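Local coordinates for uncharacterized protein (Bacteroides thetaiotaomicron, PDB 4LB8), which is of unknown function but belongs to the DUF4848 family and is probably exported, perhaps as a lipoprotein, at residues A[92-97]-A[102-107]; A[194-199]-A[257-262]; A[131-136]-A[140-145]. All blocks are in the same frame, centred on the assembly; numbering follows the deposited sequence.

Contact 1: A[92-97]-A[102-107]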
loop_
_atom_site.group_PDB
_atom_site.type_symbol
_atom_site.label_atom_id
_atom_site.label_comp_id
_atom_site.label_asym_id
_atom_site.label_seq_id
_atom_site.Cartn_x
_atom_site.Cartn_y
_atom_site.Cartn_z
ATOM N N GLU A 92 -19.202 -16.486 14.319
ATOM C CA GLU A 92 -18.600 -17.817 14.468
ATOM C C GLU A 92 -19.533 -18.864 13.878
ATOM O O GLU A 92 -19.079 -19.780 13.176
ATOM C CB GLU A 92 -18.275 -18.158 15.939
ATOM C CG GLU A 92 -16.910 -17.669 16.412
ATOM C CD GLU A 92 -15.686 -18.157 15.652
ATOM O OE1 GLU A 92 -15.393 -19.373 15.723
ATOM O OE2 GLU A 92 -15.005 -17.320 15.011
ATOM N N LYS A 93 -20.851 -18.688 14.129
ATOM C CA LYS A 93 -21.922 -19.560 13.643
ATOM C C LYS A 93 -22.033 -19.402 12.121
ATOM O O LYS A 93 -22.094 -20.407 11.418
ATOM C CB LYS A 93 -23.246 -19.260 14.378
ATOM C CG LYS A 93 -23.179 -19.664 15.856
ATOM C CD LYS A 93 -24.371 -19.212 16.694
ATOM C CE LYS A 93 -24.460 -19.925 18.033
ATOM N NZ LYS A 93 -23.439 -19.448 19.009
ATOM N N TYR A 94 -21.953 -18.150 11.617
ATOM C CA TYR A 94 -21.944 -17.798 10.192
ATOM C C TYR A 94 -20.785 -18.508 9.446
ATOM O O TYR A 94 -21.035 -19.162 8.427
ATOM C CB TYR A 94 -21.833 -16.272 10.032
ATOM C CG TYR A 94 -21.703 -15.777 8.606
ATOM C CD1 TYR A 94 -22.831 -15.515 7.830
ATOM C CD2 TYR A 94 -20.451 -15.514 8.050
ATOM C CE1 TYR A 94 -22.714 -15.033 6.528
ATOM C CE2 TYR A 94 -20.320 -15.045 6.743
ATOM C CZ TYR A 94 -21.454 -14.787 5.994
ATOM O OH TYR A 94 -21.316 -14.282 4.726
ATOM N N LYS A 95 -19.522 -18.352 9.938
ATOM C CA LYS A 95 -18.332 -18.980 9.349
ATOM C C LYS A 95 -18.517 -20.493 9.286
ATOM O O LYS A 95 -18.419 -21.046 8.199
ATOM C CB LYS A 95 -17.084 -18.629 10.139
ATOM C CG LYS A 95 -16.589 -17.229 9.903
ATOM C CD LYS A 95 -15.266 -16.985 10.645
ATOM C CE LYS A 95 -14.041 -17.147 9.767
ATOM N NZ LYS A 95 -12.801 -16.655 10.432
ATOM N N HIS A 96 -18.901 -21.147 10.411
ATOM C CA HIS A 96 -19.172 -22.583 10.443
ATOM C C HIS A 96 -20.157 -22.987 9.322
ATOM O O HIS A 96 -19.927 -23.990 8.639
ATOM C CB HIS A 96 -19.715 -23.013 11.822
ATOM C CG HIS A 96 -20.110 -24.465 11.875
ATOM N ND1 HIS A 96 -19.169 -25.469 12.090
ATOM C CD2 HIS A 96 -21.320 -25.047 11.669
ATOM C CE1 HIS A 96 -19.837 -26.614 12.026
ATOM N NE2 HIS A 96 -21.132 -26.414 11.770
ATOM N N LYS A 97 -21.232 -22.191 9.132
ATOM C CA LYS A 97 -22.285 -22.396 8.141
ATOM C C LYS A 97 -21.753 -22.363 6.692
ATOM O O LYS A 97 -22.095 -23.258 5.917
ATOM C CB LYS A 97 -23.406 -21.345 8.323
ATOM C CG LYS A 97 -24.599 -21.531 7.376
ATOM C CD LYS A 97 -25.727 -20.535 7.617
ATOM C CE LYS A 97 -26.896 -20.772 6.678
ATOM N NZ LYS A 97 -28.005 -19.795 6.883
ATOM N N PHE A 102 -17.481 -22.105 0.937
ATOM C CA PHE A 102 -16.704 -20.889 0.775
ATOM C C PHE A 102 -15.484 -20.869 1.658
ATOM O O PHE A 102 -15.305 -21.691 2.539
ATOM C CB PHE A 102 -17.565 -19.631 0.992
ATOM C CG PHE A 102 -18.690 -19.522 -0.001
ATOM C CD1 PHE A 102 -18.482 -19.801 -1.350
ATOM C CD2 PHE A 102 -19.967 -19.149 0.412
ATOM C CE1 PHE A 102 -19.530 -19.686 -2.277
ATOM C CE2 PHE A 102 -21.019 -19.053 -0.507
ATOM C CZ PHE A 102 -20.789 -19.307 -1.849
HETATM N N MSE A 103 -14.655 -19.886 1.410
HETATM C CA MSE A 103 -13.325 -19.663 1.953
HETATM C C MSE A 103 -13.260 -18.269 2.588
HETATM O O MSE A 103 -13.809 -17.316 2.038
HETATM C CB MSE A 103 -12.454 -19.768 0.698
HETATM C CG MSE A 103 -11.024 -19.569 0.852
HETATM SE SE MSE A 103 -10.284 -19.754 -0.919
HETATM C CE MSE A 103 -10.723 -18.136 -1.759
ATOM N N PHE A 104 -12.610 -18.144 3.743
ATOM C CA PHE A 104 -12.490 -16.853 4.436
ATOM C C PHE A 104 -11.062 -16.324 4.316
ATOM O O PHE A 104 -10.153 -17.094 3.981
ATOM C CB PHE A 104 -12.970 -16.951 5.908
ATOM C CG PHE A 104 -14.484 -17.022 5.986
ATOM C CD1 PHE A 104 -15.255 -15.860 5.933
ATOM C CD2 PHE A 104 -15.143 -18.252 5.969
ATOM C CE1 PHE A 104 -16.653 -15.928 5.939
ATOM C CE2 PHE A 104 -16.547 -18.319 5.939
ATOM C CZ PHE A 104 -17.291 -17.156 5.935
ATOM N N ASN A 105 -10.884 -15.008 4.493
ATOM C CA ASN A 105 -9.595 -14.333 4.356
ATOM C C ASN A 105 -8.692 -14.663 5.534
ATOM O O ASN A 105 -8.979 -14.279 6.680
ATOM C CB ASN A 105 -9.789 -12.816 4.229
ATOM C CG ASN A 105 -8.592 -12.033 3.747
ATOM O OD1 ASN A 105 -7.441 -12.392 3.947
ATOM N ND2 ASN A 105 -8.842 -10.893 3.152
ATOM N N THR A 106 -7.582 -15.368 5.221
ATOM C CA THR A 106 -6.551 -15.830 6.161
ATOM C C THR A 106 -5.447 -14.776 6.382
ATOM O O THR A 106 -4.658 -14.909 7.320
ATOM C CB THR A 106 -5.931 -17.148 5.675
ATOM O OG1 THR A 106 -5.447 -16.988 4.339
ATOM C CG2 THR A 106 -6.894 -18.297 5.739
ATOM N N ILE A 107 -5.385 -13.749 5.524
ATOM C CA ILE A 107 -4.380 -12.694 5.635
ATOM C C ILE A 107 -4.936 -11.532 6.501
ATOM O O ILE A 107 -4.340 -11.216 7.534
ATOM C CB ILE A 107 -3.900 -12.223 4.230
ATOM C CG1 ILE A 107 -3.354 -13.424 3.413
ATOM C CG2 ILE A 107 -2.863 -11.099 4.351
ATOM C CD1 ILE A 107 -3.135 -13.157 1.907
#

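Contact 2: A[194-199]-A[257-262]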
loop_
_atom_site.group_PDB
_atom_site.type_symbol
_atom_site.label_atom_id
_atom_site.label_comp_id
_atom_site.label_asym_id
_atom_site.label_seq_id
_atom_site.Cartn_x
_atom_site.Cartn_y
_atom_site.Cartn_z
ATOM N N ALA A 194 13.416 13.481 15.089
ATOM C CA ALA A 194 12.486 13.306 13.979
ATOM C C ALA A 194 13.238 13.355 12.678
ATOM O O ALA A 194 14.188 14.137 12.542
ATOM C CB ALA A 194 11.413 14.391 13.994
ATOM N N ASN A 195 12.818 12.529 11.735
ATOM C CA ASN A 195 13.339 12.479 10.385
ATOM C C ASN A 195 12.147 12.661 9.419
ATOM O O ASN A 195 11.208 11.868 9.431
ATOM C CB ASN A 195 14.121 11.169 10.133
ATOM C CG ASN A 195 14.930 11.081 8.843
ATOM O OD1 ASN A 195 15.339 9.995 8.433
ATOM N ND2 ASN A 195 15.176 12.183 8.154
ATOM N N PHE A 196 12.134 13.803 8.711
ATOM C CA PHE A 196 11.159 14.181 7.690
ATOM C C PHE A 196 11.807 13.852 6.381
ATOM O O PHE A 196 12.929 14.304 6.135
ATOM C CB PHE A 196 10.789 15.664 7.773
ATOM C CG PHE A 196 10.013 16.128 8.981
ATOM C CD1 PHE A 196 10.667 16.489 10.153
ATOM C CD2 PHE A 196 8.636 16.310 8.915
ATOM C CE1 PHE A 196 9.954 16.969 11.259
ATOM C CE2 PHE A 196 7.919 16.799 10.029
ATOM C CZ PHE A 196 8.587 17.130 11.189
ATOM N N THR A 197 11.148 13.013 5.563
ATOM C CA THR A 197 11.713 12.540 4.294
ATOM C C THR A 197 10.768 12.753 3.091
ATOM O O THR A 197 9.543 12.729 3.237
ATOM C CB THR A 197 12.104 11.040 4.391
ATOM O OG1 THR A 197 11.000 10.295 4.894
ATOM C CG2 THR A 197 13.334 10.791 5.260
ATOM N N SER A 198 11.357 12.962 1.904
ATOM C CA SER A 198 10.593 13.131 0.689
ATOM C C SER A 198 11.426 12.769 -0.513
ATOM O O SER A 198 12.606 13.150 -0.621
ATOM C CB SER A 198 10.034 14.545 0.553
ATOM O OG SER A 198 10.974 15.462 0.017
ATOM N N GLN A 199 10.792 12.036 -1.428
ATOM C CA GLN A 199 11.397 11.591 -2.669
ATOM C C GLN A 199 10.429 11.766 -3.836
ATOM O O GLN A 199 9.216 11.816 -3.633
ATOM C CB GLN A 199 11.836 10.126 -2.557
ATOM C CG GLN A 199 12.967 9.881 -1.564
ATOM C CD GLN A 199 13.508 8.479 -1.692
ATOM O OE1 GLN A 199 12.788 7.491 -1.546
ATOM N NE2 GLN A 199 14.784 8.357 -2.011
ATOM N N LYS A 257 15.530 16.626 12.889
ATOM C CA LYS A 257 15.148 17.592 13.914
ATOM C C LYS A 257 15.025 16.972 15.295
ATOM O O LYS A 257 14.640 15.822 15.431
ATOM C CB LYS A 257 13.755 18.196 13.556
ATOM C CG LYS A 257 13.703 19.183 12.397
ATOM C CD LYS A 257 13.839 20.633 12.870
ATOM C CE LYS A 257 13.590 21.605 11.747
ATOM N NZ LYS A 257 14.428 22.830 11.850
ATOM N N VAL A 258 15.283 17.761 16.315
ATOM C CA VAL A 258 14.926 17.454 17.687
ATOM C C VAL A 258 13.431 17.730 17.649
ATOM O O VAL A 258 13.031 18.858 17.329
ATOM C CB VAL A 258 15.686 18.328 18.724
ATOM C CG1 VAL A 258 15.072 18.187 20.114
ATOM C CG2 VAL A 258 17.159 17.987 18.758
ATOM N N PHE A 259 12.620 16.700 17.822
ATOM C CA PHE A 259 11.175 16.842 17.728
ATOM C C PHE A 259 10.583 17.400 19.036
ATOM O O PHE A 259 9.646 18.179 19.012
ATOM C CB PHE A 259 10.573 15.475 17.370
ATOM C CG PHE A 259 9.126 15.480 16.957
ATOM C CD1 PHE A 259 8.725 16.090 15.772
ATOM C CD2 PHE A 259 8.169 14.818 17.720
ATOM C CE1 PHE A 259 7.384 16.072 15.378
ATOM C CE2 PHE A 259 6.826 14.773 17.309
ATOM C CZ PHE A 259 6.441 15.409 16.149
ATOM N N GLY A 260 11.135 16.975 20.155
ATOM C CA GLY A 260 10.714 17.381 21.477
ATOM C C GLY A 260 11.405 16.562 22.533
ATOM O O GLY A 260 12.453 15.968 22.277
ATOM N N ARG A 261 10.826 16.545 23.729
ATOM C CA ARG A 261 11.291 15.756 24.867
ATOM C C ARG A 261 10.134 15.056 25.533
ATOM O O ARG A 261 9.002 15.541 25.462
ATOM C CB ARG A 261 11.960 16.646 25.931
ATOM C CG ARG A 261 13.368 17.104 25.648
ATOM C CD ARG A 261 14.013 17.742 26.870
ATOM N NE ARG A 261 13.284 18.915 27.372
ATOM C CZ ARG A 261 13.775 19.781 28.257
ATOM N NH1 ARG A 261 15.015 19.646 28.709
ATOM N NH2 ARG A 261 13.041 20.806 28.670
ATOM N N LYS A 262 10.432 13.979 26.266
ATOM C CA LYS A 262 9.480 13.275 27.111
ATOM C C LYS A 262 9.373 13.983 28.494
ATOM O O LYS A 262 10.391 14.310 29.127
ATOM C CB LYS A 262 9.912 11.821 27.303
ATOM C CG LYS A 262 9.785 10.945 26.065
ATOM C CD LYS A 262 10.346 9.555 26.331
ATOM C CE LYS A 262 9.593 8.819 27.413
ATOM N NZ LYS A 262 10.156 7.474 27.667
#

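Contact 3: A[131-136]-A[140-145]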
loop_
_atom_site.group_PDB
_atom_site.type_symbol
_atom_site.label_atom_id
_atom_site.label_comp_id
_atom_site.label_asym_id
_atom_site.label_seq_id
_atom_site.Cartn_x
_atom_site.Cartn_y
_atom_site.Cartn_z
ATOM N N GLY A 131 -19.101 -27.958 -5.959
ATOM C CA GLY A 131 -18.346 -27.334 -7.041
ATOM C C GLY A 131 -18.345 -28.180 -8.290
ATOM O O GLY A 131 -17.337 -28.242 -8.997
ATOM N N GLU A 132 -19.497 -28.813 -8.583
ATOM C CA GLU A 132 -19.666 -29.686 -9.731
ATOM C C GLU A 132 -20.751 -29.261 -10.694
ATOM O O GLU A 132 -21.791 -28.697 -10.303
ATOM C CB GLU A 132 -20.018 -31.101 -9.263
ATOM C CG GLU A 132 -18.893 -31.803 -8.539
ATOM C CD GLU A 132 -19.303 -33.038 -7.768
ATOM O OE1 GLU A 132 -20.523 -33.291 -7.621
ATOM O OE2 GLU A 132 -18.391 -33.731 -7.267
ATOM N N PHE A 133 -20.528 -29.636 -11.965
ATOM C CA PHE A 133 -21.470 -29.553 -13.085
ATOM C C PHE A 133 -21.053 -30.636 -14.070
ATOM O O PHE A 133 -19.958 -31.208 -13.929
ATOM C CB PHE A 133 -21.596 -28.162 -13.729
ATOM C CG PHE A 133 -20.377 -27.671 -14.458
ATOM C CD1 PHE A 133 -19.366 -26.990 -13.778
ATOM C CD2 PHE A 133 -20.234 -27.878 -15.827
ATOM C CE1 PHE A 133 -18.219 -26.551 -14.451
ATOM C CE2 PHE A 133 -19.089 -27.438 -16.502
ATOM C CZ PHE A 133 -18.087 -26.780 -15.808
HETATM N N MSE A 134 -21.933 -30.937 -15.044
HETATM C CA MSE A 134 -21.663 -31.987 -16.009
HETATM C C MSE A 134 -21.767 -31.535 -17.451
HETATM O O MSE A 134 -22.625 -30.705 -17.782
HETATM C CB MSE A 134 -22.616 -33.162 -15.782
HETATM C CG MSE A 134 -22.293 -33.964 -14.532
HETATM SE SE MSE A 134 -23.374 -35.548 -14.440
HETATM C CE MSE A 134 -22.394 -36.661 -15.709
ATOM N N ILE A 135 -20.880 -32.112 -18.313
ATOM C CA ILE A 135 -20.877 -31.961 -19.784
ATOM C C ILE A 135 -21.198 -33.354 -20.323
ATOM O O ILE A 135 -20.324 -34.238 -20.306
ATOM C CB ILE A 135 -19.564 -31.356 -20.399
ATOM C CG1 ILE A 135 -19.087 -30.040 -19.712
ATOM C CG2 ILE A 135 -19.685 -31.207 -21.932
ATOM C CD1 ILE A 135 -20.090 -29.021 -19.491
ATOM N N GLY A 136 -22.459 -33.559 -20.704
ATOM C CA GLY A 136 -22.962 -34.858 -21.139
ATOM C C GLY A 136 -22.775 -35.872 -20.024
ATOM O O GLY A 136 -23.251 -35.655 -18.908
ATOM N N VAL A 140 -17.501 -32.464 -14.219
ATOM C CA VAL A 140 -16.495 -31.456 -14.007
ATOM C C VAL A 140 -16.535 -31.048 -12.533
ATOM O O VAL A 140 -17.537 -30.483 -12.093
ATOM C CB VAL A 140 -16.678 -30.242 -14.950
ATOM C CG1 VAL A 140 -15.556 -29.225 -14.746
ATOM C CG2 VAL A 140 -16.770 -30.674 -16.414
ATOM N N VAL A 141 -15.474 -31.384 -11.773
ATOM C CA VAL A 141 -15.237 -30.930 -10.395
ATOM C C VAL A 141 -14.370 -29.695 -10.598
ATOM O O VAL A 141 -13.168 -29.824 -10.871
ATOM C CB VAL A 141 -14.606 -31.973 -9.432
ATOM C CG1 VAL A 141 -14.380 -31.345 -8.060
ATOM C CG2 VAL A 141 -15.456 -33.225 -9.321
ATOM N N ASP A 142 -14.998 -28.517 -10.614
ATOM C CA ASP A 142 -14.304 -27.306 -11.008
ATOM C C ASP A 142 -13.120 -26.964 -10.107
ATOM O O ASP A 142 -13.135 -27.216 -8.886
ATOM C CB ASP A 142 -15.265 -26.111 -11.158
ATOM C CG ASP A 142 -14.889 -25.164 -12.291
ATOM O OD1 ASP A 142 -14.415 -25.649 -13.345
ATOM O OD2 ASP A 142 -15.053 -23.945 -12.121
ATOM N N LYS A 143 -12.065 -26.424 -10.779
ATOM C CA LYS A 143 -10.791 -25.976 -10.208
ATOM C C LYS A 143 -11.033 -25.000 -9.070
ATOM O O LYS A 143 -11.757 -24.008 -9.224
ATOM C CB LYS A 143 -9.871 -25.337 -11.279
ATOM C CG LYS A 143 -8.420 -25.187 -10.813
ATOM C CD LYS A 143 -7.450 -24.851 -11.929
ATOM C CE LYS A 143 -6.028 -24.946 -11.410
ATOM N NZ LYS A 143 -5.016 -24.683 -12.472
ATOM N N VAL A 144 -10.434 -25.313 -7.914
ATOM C CA VAL A 144 -10.567 -24.492 -6.710
ATOM C C VAL A 144 -9.203 -24.082 -6.180
ATOM O O VAL A 144 -8.186 -24.664 -6.557
ATOM C CB VAL A 144 -11.415 -25.169 -5.591
ATOM C CG1 VAL A 144 -12.854 -25.412 -6.044
ATOM C CG2 VAL A 144 -10.763 -26.451 -5.063
ATOM N N TYR A 145 -9.186 -23.059 -5.341
ATOM C CA TYR A 145 -7.998 -22.642 -4.600
ATOM C C TYR A 145 -7.895 -23.553 -3.356
ATOM O O TYR A 145 -8.931 -23.897 -2.745
ATOM C CB TYR A 145 -8.068 -21.162 -4.197
ATOM C CG TYR A 145 -7.987 -20.192 -5.356
ATOM C CD1 TYR A 145 -6.787 -19.991 -6.040
ATOM C CD2 TYR A 145 -9.083 -19.418 -5.719
ATOM C CE1 TYR A 145 -6.700 -19.084 -7.095
ATOM C CE2 TYR A 145 -9.006 -18.501 -6.766
ATOM C CZ TYR A 145 -7.809 -18.334 -7.449
ATOM O OH TYR A 145 -7.725 -17.439 -8.491
#

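Contact 1: A[92-97]-A[102-107]
Lys95 lays its aliphatic chain over one face of the Phe104 ring, a CH-pi contact between the last turns of helix 84-98 and the chain that doubles back beside it. Lys95 CG stands above the middle of the ring, 4.0 Å from the Phe104 centroid and only 9° off the normal. From above the ring's centre Lys95 runs on toward the Phe104 CG end. A bend between CG and CD dips the chain back toward the aromatic plane, and Lys95 CE comes to 3.8 Å from Phe104 CG. The far end of the ring also reaches the helix backbone, with Phe104 CE2 3.9 Å from Lys95 CA.

Tyr94 meets the same ring from another direction. Tyr94 CE2 lies close to the plane of Phe104 and beyond its rim, 3.8 Å from Phe104 CZ, while the two ring planes are inclined by about 70°. With CG anti to the backbone N (chi1 175°), Tyr94 swings from the flank of the helix toward the Phe104 tip, and its hydroxyl bonds to the backbone oxygen of Ala70. Phe104 is thus touched on a face by methylene groups and at its edge by an aromatic ring, with no hydrogen bond across the contact.

Just past Phe104 the chain bends in an Asx turn: Asn105 OD1 accepts from Ile107 N at 2.9 Å, in the plane of its amide, and also from Asp108 N. Asn105 ND2 is held by Asp111.

Pro114, in the following loop, packs on both Tyr94 and Phe104. Leu74 and Ile77 of helix 63-80 back Tyr94, whereas Met103 (selenomethionine) pairs through its backbone with Tyr115 and leans on Phe148 of helix 148-152.

Contact 2: A[194-199]-A[257-262]
Ala194 is joined to Lys257 by two backbone hydrogen bonds and to Phe259 by its methyl group. Ala194 N donates to Lys257 O at 2.7 Å, and Lys257 N returns a bond to Ala194 O at 2.8 Å; both are close to straight, as expected of a hydrogen-bonded antiparallel pair. Ala194 CB and Lys257 CB lie on the same face of the sheet, 4.5 Å apart, but the lysine chain then leads off, and its amine bonds to Ser44 O of the second subunit.

Phe259 fills the place beside the alanine. Phe259 CB and CD1 both approach Ala194 CB to 3.6 Å, while its ring comes obliquely near Phe196, with Phe259 CE1 4.5 Å from Phe196 CZ. The helix-like backbone of Phe259 (psi -38°) marks a classic beta bulge, in which Phe259 and Gly260 together face Ile192; the two short strand segments diverge, at 120° between their directions.

Strand 191-201 lies between strands 254-262 and 179-188, and Leu185 of the latter packs on both Ala194 and Phe259. Phe222 meets the Phe259 ring, and helix 33-44 of the second subunit touches Val258 through Leu40.

Contact 3: A[131-136]-A[140-145]
Val140 and Phe133 form a hydrogen-bonded antiparallel pair, each backbone holding the other: Val140 N donates a hydrogen bond to Phe133 O at 2.8 Å, and Phe133 N donates to Val140 O at 3.1 Å. Their side chains lie together on one face of the sheet. Val140 CB sits over the Phe133 ring, 4.0 Å from its centroid and shifted toward the rim, a CH-pi contact. The methyls spread to the two sides of the ring tip, Val140 CG1 3.7 Å from Phe133 CZ and CG2 turned to the CE2 side. This overlap depends on a phenylalanine CG set between its own backbone N and carbonyl carbon (chi1 67°), which folds the ring back under the valine. Val140 CG2 also brushes Ile135 CG1, and Val140 O receives a CA-H...O contact from Glu132 CA at 3.3 Å.

Val141, in the adjoining non-hydrogen-bonded pair, turns to the other face, where it runs alongside Glu132. Val141 CG2 touches the extended glutamate chain and reaches 3.6 Å from Glu132 OE2, an apolar methyl against a carboxylate oxygen.

At Asp142 the strand has ended, yet one more rung follows: Asp142 N lies nearly in line with the Gly131 C=O bond, 2.9 Å from Gly131 O, though the N-H itself is bent to 150°. Gly131, at positive phi, turns the chain into strand 132-135. Asp142 OD1 lies at the edge of the Phe133 ring, near its plane and 4.1 Å from Phe133 CE1, where the weakly positive ring edge would suit it; OD2 takes a hydrogen bond from Asn123.

Such a ladder, closed by a short connection, is that of a beta hairpin, whose second strand, 138-141, is outermost within this chain in a four-stranded mixed sheet, while its first, 132-135, pairs with parallel strand 27-30.

How the contacts relate
From the N terminus, contact 1 comes first, closing the short reversal that brings 102-107 back along helix 84-98. Contact 3 follows with the hairpin 132-141, and contact 2 comes last, joining segments with 57 residues between them. The three loops run in series, neither nesting nor crossing. Contacts 1 and 3 share one side of the chain, their centres about 22 Å apart, and Met103 SE packs against Tyr145 CB at 4.2 Å, so the loop after helix 84-98 packs on the chain that follows strand 138-141. Contact 2 lies on the opposite side of the chain's centre, in the large antiparallel sheet, its nearest atoms about 25 Å from contact 1 and 33 Å from contact 3.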